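Local coordinates for endoribonuclease MazF4 (Mycobacterium tuberculosis, PDB 5XE2), which cleaves single-stranded mRNA within the sequence UCGCU as the toxin of a type II toxin-antitoxin pair, whose toxicity is neutralised by its antitoxin MazE4, at residues 72-76 against 77-81; 97-101 against 102-106. All coordinates share one frame; numbering follows the deposited sequence.

Both contacts are local turns where a regular element ends, and they lie on opposite sides of the chain's centre, about 24 Å apart between centres. Contact 1 closes strand 65-75 and is partly buried; contact 2 closes helix 88-101 and is mostly buried, with the second subunit over much of it. In residues 72-81 a carboxylate takes the last amide of the strand while two main-chain bonds coil the turn. In residues 97-106 the direct hydrogen bonds are all main chain, including a Schellman motif, with Leu104 packed on Ala99 and a water joining Thr100 to Trp106 O. Strand 65-75 serves both: its end forms contact 1, and Ala68, Asp69 and Ile71 pack against the helix end of contact 2.

Contact 1: 72-76 against 77-81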
# COMPACT_ATOMS: atom_id res chain seq x y z
N GLU A 72 -3.57 3.41 -0.15
CA GLU A 72 -3.40 4.53 -1.08
C GLU A 72 -2.33 5.51 -0.63
O GLU A 72 -2.00 5.60 0.56
CB GLU A 72 -4.74 5.26 -1.27
CG GLU A 72 -5.76 4.40 -1.99
CD GLU A 72 -7.00 5.13 -2.43
OE1 GLU A 72 -6.97 6.37 -2.54
OE2 GLU A 72 -8.03 4.44 -2.66
N THR A 73 -1.79 6.24 -1.59
CA THR A 73 -0.83 7.29 -1.34
C THR A 73 -1.60 8.62 -1.30
O THR A 73 -2.29 8.97 -2.25
CB THR A 73 0.25 7.31 -2.43
OG1 THR A 73 0.92 6.05 -2.47
CG2 THR A 73 1.29 8.41 -2.16
N LEU A 74 -1.48 9.34 -0.18
CA LEU A 74 -2.14 10.63 0.01
C LEU A 74 -1.12 11.77 0.08
O LEU A 74 -0.10 11.66 0.76
CB LEU A 74 -2.97 10.61 1.31
CG LEU A 74 -4.32 9.87 1.32
CD1 LEU A 74 -4.19 8.40 0.96
CD2 LEU A 74 -4.98 10.01 2.68
N GLY A 75 -1.40 12.86 -0.62
CA GLY A 75 -0.63 14.09 -0.49
C GLY A 75 -0.88 14.67 0.90
O GLY A 75 -1.96 14.51 1.47
N LYS A 76 0.14 15.31 1.46
CA LYS A 76 0.03 15.97 2.76
C LYS A 76 -1.04 17.05 2.76
O LYS A 76 -1.75 17.22 3.74
CB LYS A 76 1.37 16.57 3.18
CG LYS A 76 2.32 15.53 3.73
CD LYS A 76 3.63 16.13 4.19
CE LYS A 76 4.48 15.01 4.76
NZ LYS A 76 5.81 15.48 5.23
N ASP A 77 -1.14 17.76 1.64
CA ASP A 77 -2.23 18.71 1.34
C ASP A 77 -3.66 18.12 1.40
O ASP A 77 -4.62 18.86 1.62
CB ASP A 77 -2.00 19.38 -0.03
CG ASP A 77 -1.89 18.38 -1.19
OD1 ASP A 77 -1.22 17.32 -1.02
OD2 ASP A 77 -2.44 18.65 -2.28
N GLU A 78 -3.79 16.82 1.17
CA GLU A 78 -5.08 16.11 1.27
C GLU A 78 -5.47 15.70 2.70
O GLU A 78 -6.59 15.25 2.92
CB GLU A 78 -5.08 14.87 0.35
CG GLU A 78 -4.89 15.21 -1.12
CD GLU A 78 -4.88 13.99 -2.04
OE1 GLU A 78 -4.01 13.09 -1.87
OE2 GLU A 78 -5.72 13.94 -2.98
N LEU A 79 -4.55 15.83 3.67
CA LEU A 79 -4.85 15.44 5.05
C LEU A 79 -5.65 16.56 5.72
O LEU A 79 -5.25 17.72 5.66
CB LEU A 79 -3.58 15.12 5.83
CG LEU A 79 -2.72 13.97 5.27
CD1 LEU A 79 -1.49 13.79 6.13
CD2 LEU A 79 -3.49 12.66 5.15
N GLY A 80 -6.78 16.20 6.32
CA GLY A 80 -7.71 17.15 6.94
C GLY A 80 -7.64 17.02 8.45
O GLY A 80 -6.55 16.99 9.03
N ASP A 81 -8.82 16.89 9.08
CA ASP A 81 -8.93 16.87 10.55
C ASP A 81 -8.20 15.66 11.15
O ASP A 81 -8.36 14.55 10.66
CB ASP A 81 -10.39 16.82 11.00
CG ASP A 81 -11.24 17.96 10.44
OD1 ASP A 81 -10.74 19.10 10.32
OD2 ASP A 81 -12.42 17.71 10.14
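Glu78 reaches back to the end of strand 65-75, where OE1 accepts the amide of Gly75 (N to OE1 2.9 Å). The amide meets the anti side of the carboxylate, close to its plane, and the same oxygen lies 3.6 Å from Leu74 CA. Glu78 CG is set beside its own backbone N (chi1 -61°), and the straight chain beyond CG carries the carboxylate back to the strand. A short 3-10 turn follows the strand, held by two i+3 to i main-chain bonds: Glu78 N to Gly75 O at 3.0 Å and Leu79 N to Lys76 O at 3.1 Å. On the apolar side Leu79 CD2 meets Leu74 CD2 at 3.9 Å, the two side chains crossing at about a right angle, with Cys14 of strand 10-14 touching both. Asp77 OD1 folds back against the glycine backbone, 3.3 Å from Gly75 CA. Further out, Lys76 runs fully extended to the backbone oxygens of Asn4, Asn32 and Thr35, and Thr73 OG1 bonds to Ile71 O of the second subunit. By accepting the last strand amide, the Glu78 carboxylate ties the end of strand 65-75 to the turn that follows it, and the three carbonyls around Lys76 NZ would be expected to stabilise its charge.

Contact 2: 97-101 against 102-106; sequences ALATA and LGLPW
Leu102, the first residue to leave helical geometry, still gives its amide to Leu98 O (N to O 3.0 Å), the last i+4 to i bond of the helix. With CG anti to the carbonyl carbon (chi1 -62°), the side chain brings CG against the Leu98 carbonyl oxygen, at 3.5 Å. Gly103 turns the chain with a positive phi of 56° and is the C' residue of a Schellman motif. Its N reaches Thr100 O at 3.3 Å, and Leu104 N bonds Ala99 O at 3.0 Å. Leu104 then folds over Ala99: CD1 lies 3.9 Å from Ala99 CA and 4.2 Å from its CB, an apolar contact beside the polar bonds of the motif. Pro105 leads the chain away from the helix and sets CG over the centre of one face of the Trp106 indole. The main chain of Trp106 comes back, its O 3.3 Å from Ala99 CB. A water donates to this oxygen and also bonds Thr100 OG1, which has a second partner in Thr96 O one turn earlier. Ala97 and Leu98 pack on Ala68, Ala101 on Asp69 and Leu102 on Ile71, so the helix end lies against strand 65-75. Across the dimer interface Leu102, Leu104 and Trp106 each meet their own counterparts in the second subunit, and Asn28 of that subunit bonds Thr100 O, setting this capped end of helix 88-101 between its own sheet and the partner chain.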
# COMPACT_ATOMS: atom_id res chain seq x y z
N ALA A 97 -2.37 -7.62 9.00
CA ALA A 97 -3.35 -7.43 7.94
C ALA A 97 -2.73 -6.85 6.65
O ALA A 97 -3.00 -7.34 5.54
CB ALA A 97 -4.48 -6.53 8.44
N LEU A 98 -1.89 -5.83 6.80
CA LEU A 98 -1.14 -5.26 5.68
C LEU A 98 -0.23 -6.30 4.99
O LEU A 98 -0.20 -6.38 3.76
CB LEU A 98 -0.29 -4.08 6.14
CG LEU A 98 -1.00 -2.79 6.54
CD1 LEU A 98 -0.03 -1.87 7.25
CD2 LEU A 98 -1.59 -2.10 5.31
N ALA A 99 0.50 -7.08 5.79
CA ALA A 99 1.34 -8.17 5.24
C ALA A 99 0.50 -9.18 4.44
O ALA A 99 0.91 -9.61 3.36
CB ALA A 99 2.10 -8.87 6.36
N THR A 100 -0.67 -9.54 4.95
CA THR A 100 -1.57 -10.45 4.25
C THR A 100 -2.12 -9.84 2.96
O THR A 100 -2.15 -10.50 1.91
CB THR A 100 -2.72 -10.92 5.16
OG1 THR A 100 -2.16 -11.55 6.31
CG2 THR A 100 -3.63 -11.91 4.45
N ALA A 101 -2.53 -8.57 3.02
CA ALA A 101 -3.04 -7.88 1.85
C ALA A 101 -2.01 -7.86 0.70
O ALA A 101 -2.37 -8.07 -0.44
CB ALA A 101 -3.47 -6.47 2.21
N LEU A 102 -0.74 -7.66 1.05
CA LEU A 102 0.35 -7.54 0.07
C LEU A 102 1.16 -8.83 -0.18
O LEU A 102 2.27 -8.76 -0.72
CB LEU A 102 1.29 -6.43 0.53
CG LEU A 102 0.64 -5.05 0.60
CD1 LEU A 102 1.42 -4.12 1.52
CD2 LEU A 102 0.54 -4.45 -0.78
N GLY A 103 0.62 -9.98 0.22
CA GLY A 103 1.23 -11.28 -0.05
C GLY A 103 2.65 -11.45 0.44
O GLY A 103 3.44 -12.13 -0.20
N LEU A 104 2.98 -10.84 1.58
CA LEU A 104 4.33 -10.91 2.12
C LEU A 104 4.48 -12.22 2.90
O LEU A 104 3.49 -12.73 3.42
CB LEU A 104 4.62 -9.72 3.03
CG LEU A 104 4.38 -8.33 2.41
CD1 LEU A 104 4.69 -7.24 3.42
CD2 LEU A 104 5.21 -8.12 1.16
N PRO A 105 5.72 -12.75 2.99
CA PRO A 105 5.91 -14.02 3.69
C PRO A 105 6.11 -13.85 5.19
O PRO A 105 6.89 -14.59 5.79
CB PRO A 105 7.17 -14.59 3.01
CG PRO A 105 7.96 -13.37 2.68
CD PRO A 105 6.97 -12.28 2.37
N TRP A 106 5.41 -12.90 5.81
CA TRP A 106 5.57 -12.59 7.22
C TRP A 106 4.20 -12.31 7.86
O TRP A 106 3.30 -11.84 7.17
CB TRP A 106 6.50 -11.39 7.44
CG TRP A 106 7.84 -11.50 6.75
CD1 TRP A 106 8.83 -12.41 7.02
CD2 TRP A 106 8.35 -10.66 5.69
NE1 TRP A 106 9.91 -12.19 6.19
CE2 TRP A 106 9.64 -11.13 5.36
CE3 TRP A 106 7.83 -9.56 4.98
CZ2 TRP A 106 10.42 -10.55 4.36
CZ3 TRP A 106 8.61 -8.98 3.98
CH2 TRP A 106 9.89 -9.48 3.68
O HOH W 1 0.70 -12.43 5.86